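Local coordinates for alpha-glucosidase ([Eubacterium] rectale, PDB 6PNR), which hydrolyses alpha-glycosidic bonds as a family 31 glycosidase, probably acting as a sulfoquinovosidase that releases sulfoquinovose from sulfolipid-derived glycosides, at residues A[170-173]-A[179-182]; A[289-294]-A[369-374]. All blocks are in the same frame, centred on the assembly; numbering follows the deposited sequence.

Interactions 1 and 2 sit in different parts of one chain. In interaction 1, residues 170-173 pair with 179-182 as a beta hairpin in the eight-stranded antiparallel sheet of the N-terminal part. Interaction 2 belongs to the TIM-barrel domain, where the loop 289-294 leans on helix 365-380 through residues 369-374. Their centres are 35 Å apart and their nearest atoms about 23 Å, so neither touches the other; along the chain the hairpin closes before the barrel contact opens. Only interaction 2 reaches the ligand: Trp289 hydrogen-bonds the sulfonate of the aza-sugar inhibitor, which Gln273, Arg286 and His523 also hold. Interaction 1 includes no residue of that pocket.

Interaction 1: residues A[170-173]-A[179-182]; sequences PTFV and YLHV
This is a beta hairpin inside the eight-stranded antiparallel sheet: residues 171-173 run against 179-182, with strands 114-118 and 208-213 hydrogen-bonded on the outer sides of the pair. Phe172 and Leu180 form the hydrogen-bonded pair, Phe172 N giving to Leu180 O at 3.1 Å and Leu180 N to Phe172 O at 3.0 Å. Past them, Val182 N meets Pro170 O at 3.0 Å almost straight (176°), just where the strand bends at the proline.

The side chains divide between two faces. On one, Phe172 has CG between backbone N and carbonyl carbon (chi1 71°), which lays the ring back toward the partner strand and brings CE1 to 4.0 Å from Leu180 CB. On the other face lie the non-hydrogen-bonded pairs Thr171-His181 and Val173-Tyr179. Val173 CG2 touches Tyr179 CB at 4.0 Å; the tyrosine ring passes Thr171 CG2 with its CD1 and carries its hydroxyl on to hydrogen bonds with Glu212 and Arg210. Gln169 NE2 also hydrogen-bonds the threonine hydroxyl, giving it a second partner besides the imidazole: Thr171 OG1 comes at that ring edge-on and hydrogen-bonds His181 ND1 at 2.8 Å.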
ATOM      1  N   PRO A 170      19.529  12.335  -4.993  1.00 25.31           N
ATOM      2  CA  PRO A 170      18.668  13.256  -5.742  1.00 28.01           C
ATOM      3  C   PRO A 170      19.369  13.793  -6.985  1.00 29.00           C
ATOM      4  O   PRO A 170      19.621  14.993  -7.118  1.00 29.31           O
ATOM      5  CB  PRO A 170      18.383  14.347  -4.701  1.00 28.06           C
ATOM      6  CG  PRO A 170      19.701  14.439  -3.942  1.00 29.22           C
ATOM      7  CD  PRO A 170      20.138  12.991  -3.812  1.00 30.99           C
ATOM      8  N   THR A 171      19.678  12.883  -7.912  1.00 26.22           N
ATOM      9  CA  THR A 171      20.479  13.151  -9.100  1.00 26.98           C
ATOM     10  C   THR A 171      19.993  12.209 -10.191  1.00 30.79           C
ATOM     11  O   THR A 171      19.829  11.011  -9.933  1.00 27.36           O
ATOM     12  CB  THR A 171      21.965  12.894  -8.821  1.00 24.93           C
ATOM     13  OG1 THR A 171      22.306  13.406  -7.521  1.00 29.92           O
ATOM     14  CG2 THR A 171      22.857  13.532  -9.896  1.00 26.50           C
ATOM     15  N   PHE A 172      19.762  12.722 -11.396  1.00 25.35           N
ATOM     16  CA  PHE A 172      19.446  11.836 -12.506  1.00 27.74           C
ATOM     17  C   PHE A 172      20.136  12.321 -13.777  1.00 30.79           C
ATOM     18  O   PHE A 172      20.565  13.472 -13.884  1.00 31.53           O
ATOM     19  CB  PHE A 172      17.924  11.698 -12.722  1.00 31.51           C
ATOM     20  CG  PHE A 172      17.261  12.930 -13.292  1.00 27.80           C
ATOM     21  CD1 PHE A 172      16.771  13.922 -12.460  1.00 27.29           C
ATOM     22  CD2 PHE A 172      17.125  13.087 -14.661  1.00 30.24           C
ATOM     23  CE1 PHE A 172      16.162  15.059 -12.985  1.00 30.45           C
ATOM     24  CE2 PHE A 172      16.516  14.206 -15.193  1.00 32.13           C
ATOM     25  CZ  PHE A 172      16.030  15.192 -14.358  1.00 29.36           C
ATOM     26  N   VAL A 173      20.245  11.401 -14.730  1.00 28.58           N
ATOM     27  CA  VAL A 173      20.806  11.636 -16.055  1.00 27.01           C
ATOM     28  C   VAL A 173      19.679  11.488 -17.064  1.00 34.26           C
ATOM     29  O   VAL A 173      18.926  10.509 -17.014  1.00 31.67           O
ATOM     30  CB  VAL A 173      21.928  10.635 -16.368  1.00 29.47           C
ATOM     31  CG1 VAL A 173      22.435  10.802 -17.817  1.00 32.50           C
ATOM     32  CG2 VAL A 173      23.064  10.783 -15.376  1.00 31.48           C
ATOM     33  N   TYR A 179      22.916  15.907 -16.775  1.00 37.17           N
ATOM     34  CA  TYR A 179      22.554  15.438 -15.448  1.00 35.52           C
ATOM     35  C   TYR A 179      22.091  16.632 -14.634  1.00 33.45           C
ATOM     36  O   TYR A 179      22.500  17.771 -14.886  1.00 32.93           O
ATOM     37  CB  TYR A 179      23.714  14.710 -14.729  1.00 34.49           C
ATOM     38  CG  TYR A 179      24.749  15.592 -14.056  1.00 31.35           C
ATOM     39  CD1 TYR A 179      24.592  16.020 -12.737  1.00 33.50           C
ATOM     40  CD2 TYR A 179      25.912  15.944 -14.720  1.00 31.49           C
ATOM     41  CE1 TYR A 179      25.558  16.808 -12.121  1.00 37.55           C
ATOM     42  CE2 TYR A 179      26.879  16.723 -14.112  1.00 33.78           C
ATOM     43  CZ  TYR A 179      26.696  17.164 -12.828  1.00 33.84           C
ATOM     44  OH  TYR A 179      27.672  17.945 -12.243  1.00 34.69           O
ATOM     45  N   LEU A 180      21.220  16.362 -13.670  1.00 26.98           N
ATOM     46  CA  LEU A 180      20.686  17.379 -12.783  1.00 26.58           C
ATOM     47  C   LEU A 180      20.837  16.872 -11.361  1.00 29.87           C
ATOM     48  O   LEU A 180      20.476  15.726 -11.067  1.00 28.23           O
ATOM     49  CB  LEU A 180      19.208  17.687 -13.101  1.00 27.31           C
ATOM     50  CG  LEU A 180      18.464  18.760 -12.296  1.00 23.88           C
ATOM     51  CD1 LEU A 180      17.276  19.262 -13.094  1.00 28.07           C
ATOM     52  CD2 LEU A 180      17.990  18.251 -10.948  1.00 25.40           C
ATOM     53  N   HIS A 181      21.356  17.721 -10.490  1.00 28.02           N
ATOM     54  CA  HIS A 181      21.560  17.400  -9.088  1.00 28.79           C
ATOM     55  C   HIS A 181      20.843  18.431  -8.235  1.00 35.90           C
ATOM     56  O   HIS A 181      20.950  19.636  -8.494  1.00 31.42           O
ATOM     57  CB  HIS A 181      23.049  17.393  -8.724  1.00 29.83           C
ATOM     58  CG  HIS A 181      23.295  17.141  -7.271  1.00 32.13           C
ATOM     59  ND1 HIS A 181      22.893  15.978  -6.648  1.00 28.95           N
ATOM     60  CD2 HIS A 181      23.865  17.909  -6.311  1.00 33.94           C
ATOM     61  CE1 HIS A 181      23.217  16.035  -5.365  1.00 33.08           C
ATOM     62  NE2 HIS A 181      23.813  17.194  -5.137  1.00 33.78           N
ATOM     63  N   VAL A 182      20.114  17.965  -7.222  1.00 30.98           N
ATOM     64  CA  VAL A 182      19.521  18.836  -6.216  1.00 27.15           C
ATOM     65  C   VAL A 182      20.407  18.774  -4.981  1.00 35.58           C
ATOM     66  O   VAL A 182      20.562  17.707  -4.372  1.00 30.23           O
ATOM     67  CB  VAL A 182      18.075  18.426  -5.881  1.00 30.17           C
ATOM     68  CG1 VAL A 182      17.463  19.396  -4.856  1.00 28.72           C
ATOM     69  CG2 VAL A 182      17.216  18.364  -7.146  1.00 28.80           C
TER

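Interaction 2: residues A[289-294]-A[369-374]; sequences WDWKYH and EWFKDI. With 9VH ([(3~{S},4~{R},5~{R})-4,5-bis(oxidanyl)piperidin-3-yl]methanesulfonic acid), chain C.
Trp291 carries its CG beside the backbone N (chi1 -42°) and Phe371 on the helix swings its CG anti to N (chi1 -152°), which together bring the CZ end of the phenyl ring to the pyrrole rim of the indole. Phe371 CZ sits against the side between Trp291 CD1 and NE1, 3.5 Å from each. The rings meet at their margins without stacking, the phenyl plane turned 73° from the five-membered ring. Alongside, the CG2 branch of Ile374 packs on Trp291 CB at 4.2 Å. A water joins the backbones here, donating to Trp291 O at 3.0 Å and to Ile374 O at 2.9 Å.

Two residues earlier, Trp289 points its indole N-H at the inhibitor: NE1 hydrogen-bonds sulfonate O3 at 3.2 Å, nearly straight. Its CZ2 lies 3.5 Å from sulfonate O2. Phe352 and Phe355 meet this indole edge-to-face. Without the indole, as with an alanine here, O3 is likely to lose this donor and a gap to open beside those phenylalanines. The whole is a barrel loop, turning through an inverse gamma turn centred on Trp291, that packs on helix 365-380 and brings Trp289 to the sulfonate-binding part of this GH31 pocket.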
ATOM      1  N   TRP A 289      28.795  -5.974  17.898  1.00 27.44           N
ATOM      2  CA  TRP A 289      29.149  -4.645  17.370  1.00 26.07           C
ATOM      3  C   TRP A 289      30.031  -3.897  18.376  1.00 28.51           C
ATOM      4  O   TRP A 289      29.620  -2.963  19.071  1.00 29.05           O
ATOM      5  CB  TRP A 289      27.896  -3.856  17.003  1.00 26.68           C
ATOM      6  CG  TRP A 289      27.118  -4.467  15.852  1.00 25.69           C
ATOM      7  CD1 TRP A 289      27.379  -5.654  15.221  1.00 24.66           C
ATOM      8  CD2 TRP A 289      25.967  -3.915  15.203  1.00 27.51           C
ATOM      9  NE1 TRP A 289      26.452  -5.877  14.234  1.00 26.44           N
ATOM     10  CE2 TRP A 289      25.579  -4.824  14.199  1.00 26.81           C
ATOM     11  CE3 TRP A 289      25.231  -2.737  15.369  1.00 21.60           C
ATOM     12  CZ2 TRP A 289      24.498  -4.593  13.367  1.00 22.55           C
ATOM     13  CZ3 TRP A 289      24.149  -2.513  14.545  1.00 25.77           C
ATOM     14  CH2 TRP A 289      23.795  -3.437  13.550  1.00 24.97           C
ATOM     15  N   ASP A 290      31.286  -4.335  18.421  1.00 26.36           N
ATOM     16  CA  ASP A 290      32.307  -3.790  19.315  1.00 31.21           C
ATOM     17  C   ASP A 290      33.639  -3.992  18.588  1.00 24.22           C
ATOM     18  O   ASP A 290      34.174  -5.101  18.589  1.00 31.25           O
ATOM     19  CB  ASP A 290      32.265  -4.513  20.655  1.00 28.45           C
ATOM     20  CG  ASP A 290      33.119  -3.844  21.721  1.00 34.96           C
ATOM     21  OD1 ASP A 290      33.415  -2.635  21.598  1.00 31.23           O
ATOM     22  OD2 ASP A 290      33.487  -4.546  22.687  1.00 34.30           O
ATOM     23  N   TRP A 291      34.148  -2.934  17.949  1.00 29.23           N
ATOM     24  CA  TRP A 291      35.114  -3.068  16.848  1.00 26.02           C
ATOM     25  C   TRP A 291      36.557  -3.232  17.336  1.00 32.44           C
ATOM     26  O   TRP A 291      37.450  -2.459  16.993  1.00 30.07           O
ATOM     27  CB  TRP A 291      34.988  -1.872  15.911  1.00 25.74           C
ATOM     28  CG  TRP A 291      33.556  -1.514  15.657  1.00 27.43           C
ATOM     29  CD1 TRP A 291      32.952  -0.303  15.884  1.00 27.12           C
ATOM     30  CD2 TRP A 291      32.532  -2.388  15.171  1.00 25.19           C
ATOM     31  NE1 TRP A 291      31.615  -0.375  15.560  1.00 27.94           N
ATOM     32  CE2 TRP A 291      31.335  -1.640  15.111  1.00 30.05           C
ATOM     33  CE3 TRP A 291      32.508  -3.730  14.770  1.00 27.52           C
ATOM     34  CZ2 TRP A 291      30.130  -2.191  14.671  1.00 27.19           C
ATOM     35  CZ3 TRP A 291      31.302  -4.270  14.322  1.00 26.19           C
ATOM     36  CH2 TRP A 291      30.139  -3.503  14.274  1.00 24.57           C
ATOM     37  N   LYS A 292      36.763  -4.278  18.141  1.00 26.49           N
ATOM     38  CA  LYS A 292      38.070  -4.790  18.537  1.00 29.02           C
ATOM     39  C   LYS A 292      38.038  -6.295  18.341  1.00 30.12           C
ATOM     40  O   LYS A 292      36.987  -6.917  18.513  1.00 29.56           O
ATOM     41  CB  LYS A 292      38.392  -4.473  20.006  1.00 30.70           C
ATOM     42  CG  LYS A 292      38.172  -3.007  20.361  1.00 39.06           C
ATOM     43  CD  LYS A 292      38.841  -2.608  21.672  1.00 48.30           C
ATOM     44  CE  LYS A 292      38.140  -3.173  22.882  1.00 57.34           C
ATOM     45  NZ  LYS A 292      38.773  -2.650  24.132  1.00 57.20           N
ATOM     46  N   TYR A 293      39.176  -6.890  17.972  1.00 31.46           N
ATOM     47  CA  TYR A 293      39.122  -8.306  17.638  1.00 31.26           C
ATOM     48  C   TYR A 293      38.760  -9.112  18.880  1.00 34.76           C
ATOM     49  O   TYR A 293      38.998  -8.697  20.018  1.00 30.58           O
ATOM     50  CB  TYR A 293      40.421  -8.790  16.997  1.00 30.44           C
ATOM     51  CG  TYR A 293      41.569  -9.151  17.914  1.00 31.62           C
ATOM     52  CD1 TYR A 293      42.520  -8.202  18.264  1.00 34.53           C
ATOM     53  CD2 TYR A 293      41.744 -10.460  18.370  1.00 32.10           C
ATOM     54  CE1 TYR A 293      43.590  -8.521  19.079  1.00 33.50           C
ATOM     55  CE2 TYR A 293      42.819 -10.792  19.197  1.00 33.92           C
ATOM     56  CZ  TYR A 293      43.738  -9.811  19.541  1.00 34.61           C
ATOM     57  OH  TYR A 293      44.813 -10.111  20.353  1.00 35.93           O
ATOM     58  N   HIS A 294      38.088 -10.232  18.650  1.00 29.93           N
ATOM     59  CA  HIS A 294      37.540 -11.040  19.730  1.00 31.09           C
ATOM     60  C   HIS A 294      38.624 -12.008  20.187  1.00 30.81           C
ATOM     61  O   HIS A 294      39.006 -12.915  19.444  1.00 31.35           O
ATOM     62  CB  HIS A 294      36.285 -11.778  19.266  1.00 33.20           C
ATOM     63  CG  HIS A 294      35.455 -12.314  20.391  1.00 34.63           C
ATOM     64  ND1 HIS A 294      35.777 -13.474  21.063  1.00 34.34           N
ATOM     65  CD2 HIS A 294      34.327 -11.842  20.968  1.00 37.04           C
ATOM     66  CE1 HIS A 294      34.877 -13.695  22.006  1.00 36.97           C
ATOM     67  NE2 HIS A 294      33.988 -12.718  21.973  1.00 33.16           N
ATOM     68  N   GLU A 369      36.388  12.117  15.021  1.00 33.87           N
ATOM     69  CA  GLU A 369      37.803  11.776  15.158  1.00 35.87           C
ATOM     70  C   GLU A 369      37.999  10.543  16.033  1.00 30.91           C
ATOM     71  O   GLU A 369      38.851   9.694  15.746  1.00 31.68           O
ATOM     72  CB  GLU A 369      38.573  12.968  15.735  1.00 38.50           C
ATOM     73  CG  GLU A 369      38.672  14.129  14.776  1.00 42.50           C
ATOM     74  CD  GLU A 369      39.472  13.763  13.545  1.00 43.88           C
ATOM     75  OE1 GLU A 369      40.524  13.109  13.707  1.00 42.10           O
ATOM     76  OE2 GLU A 369      39.044  14.109  12.422  1.00 44.36           O
ATOM     77  N   TRP A 370      37.217  10.426  17.104  1.00 31.31           N
ATOM     78  CA  TRP A 370      37.295   9.243  17.953  1.00 34.92           C
ATOM     79  C   TRP A 370      37.026   7.974  17.150  1.00 31.70           C
ATOM     80  O   TRP A 370      37.755   6.984  17.274  1.00 34.37           O
ATOM     81  CB  TRP A 370      36.302   9.379  19.108  1.00 35.41           C
ATOM     82  CG  TRP A 370      36.175   8.188  20.021  1.00 32.98           C
ATOM     83  CD1 TRP A 370      37.067   7.780  20.971  1.00 40.99           C
ATOM     84  CD2 TRP A 370      35.056   7.287  20.112  1.00 34.57           C
ATOM     85  NE1 TRP A 370      36.584   6.671  21.633  1.00 39.70           N
ATOM     86  CE2 TRP A 370      35.351   6.351  21.125  1.00 37.75           C
ATOM     87  CE3 TRP A 370      33.838   7.179  19.429  1.00 31.12           C
ATOM     88  CZ2 TRP A 370      34.472   5.318  21.473  1.00 37.22           C
ATOM     89  CZ3 TRP A 370      32.961   6.149  19.780  1.00 30.51           C
ATOM     90  CH2 TRP A 370      33.286   5.236  20.792  1.00 36.96           C
ATOM     91  N   PHE A 371      35.991   7.985  16.308  1.00 31.30           N
ATOM     92  CA  PHE A 371      35.669   6.761  15.581  1.00 31.95           C
ATOM     93  C   PHE A 371      36.709   6.484  14.507  1.00 32.22           C
ATOM     94  O   PHE A 371      37.085   5.325  14.278  1.00 31.44           O
ATOM     95  CB  PHE A 371      34.259   6.828  14.984  1.00 34.13           C
ATOM     96  CG  PHE A 371      33.617   5.466  14.829  1.00 30.64           C
ATOM     97  CD1 PHE A 371      33.803   4.726  13.680  1.00 39.16           C
ATOM     98  CD2 PHE A 371      32.889   4.904  15.862  1.00 44.17           C
ATOM     99  CE1 PHE A 371      33.239   3.458  13.546  1.00 38.46           C
ATOM    100  CE2 PHE A 371      32.322   3.637  15.737  1.00 37.35           C
ATOM    101  CZ  PHE A 371      32.502   2.917  14.581  1.00 36.23           C
ATOM    102  N   LYS A 372      37.208   7.539  13.864  1.00 29.41           N
ATOM    103  CA  LYS A 372      38.342   7.394  12.971  1.00 31.29           C
ATOM    104  C   LYS A 372      39.514   6.729  13.687  1.00 32.25           C
ATOM    105  O   LYS A 372      40.157   5.827  13.136  1.00 29.86           O
ATOM    106  CB  LYS A 372      38.734   8.772  12.417  1.00 31.46           C
ATOM    107  CG  LYS A 372      39.726   8.727  11.276  1.00 38.02           C
ATOM    108  CD  LYS A 372      40.334  10.102  10.993  1.00 41.62           C
ATOM    109  CE  LYS A 372      39.288  11.189  10.835  1.00 44.55           C
ATOM    110  NZ  LYS A 372      39.956  12.482  10.448  1.00 40.81           N
ATOM    111  N   ASP A 373      39.789   7.138  14.929  1.00 30.83           N
ATOM    112  CA  ASP A 373      40.904   6.541  15.666  1.00 34.86           C
ATOM    113  C   ASP A 373      40.630   5.081  16.024  1.00 31.85           C
ATOM    114  O   ASP A 373      41.571   4.282  16.109  1.00 29.65           O
ATOM    115  CB  ASP A 373      41.201   7.347  16.934  1.00 37.22           C
ATOM    116  CG  ASP A 373      41.920   8.668  16.643  1.00 37.95           C
ATOM    117  OD1 ASP A 373      42.461   8.846  15.531  1.00 38.98           O
ATOM    118  OD2 ASP A 373      41.947   9.531  17.542  1.00 43.80           O
ATOM    119  N   ILE A 374      39.362   4.727  16.247  1.00 30.75           N
ATOM    120  CA  ILE A 374      38.981   3.326  16.469  1.00 30.55           C
ATOM    121  C   ILE A 374      39.355   2.467  15.262  1.00 29.61           C
ATOM    122  O   ILE A 374      39.860   1.346  15.409  1.00 28.23           O
ATOM    123  CB  ILE A 374      37.473   3.233  16.788  1.00 30.41           C
ATOM    124  CG1 ILE A 374      37.188   3.767  18.193  1.00 29.49           C
ATOM    125  CG2 ILE A 374      36.951   1.796  16.634  1.00 31.84           C
ATOM    126  CD1 ILE A 374      35.724   3.809  18.537  1.00 36.47           C
TER
HETATM  127  O1  9VH C 701      24.409  -9.558  10.974  1.00 27.86           O
HETATM  128  S1  9VH C 701      25.122  -8.299  11.103  1.00 26.85           S
HETATM  129  O2  9VH C 701      24.200  -7.193  11.036  1.00 27.71           O
HETATM  130  O3  9VH C 701      25.979  -8.300  12.263  1.00 25.35           O
HETATM  131  C1  9VH C 701      26.169  -8.229   9.676  1.00 24.09           C
HETATM  132  C2  9VH C 701      25.421  -8.132   8.339  1.00 25.00           C
HETATM  133  C3  9VH C 701      24.879  -6.717   8.204  1.00 30.34           C
HETATM  134  N1  9VH C 701      24.386  -6.308   6.889  1.00 27.13           N
HETATM  135  C4  9VH C 701      25.344  -6.597   5.821  1.00 22.44           C
HETATM  136  C5  9VH C 701      25.713  -8.072   5.836  1.00 25.66           C
HETATM  137  O4  9VH C 701      26.639  -8.308   4.777  1.00 26.17           O
HETATM  138  C6  9VH C 701      26.351  -8.441   7.168  1.00 24.40           C
HETATM  139  O5  9VH C 701      26.712  -9.819   7.183  1.00 25.73           O
HETATM  140  O   HOH W   1      38.308  -0.988  14.521  1.00 31.09           O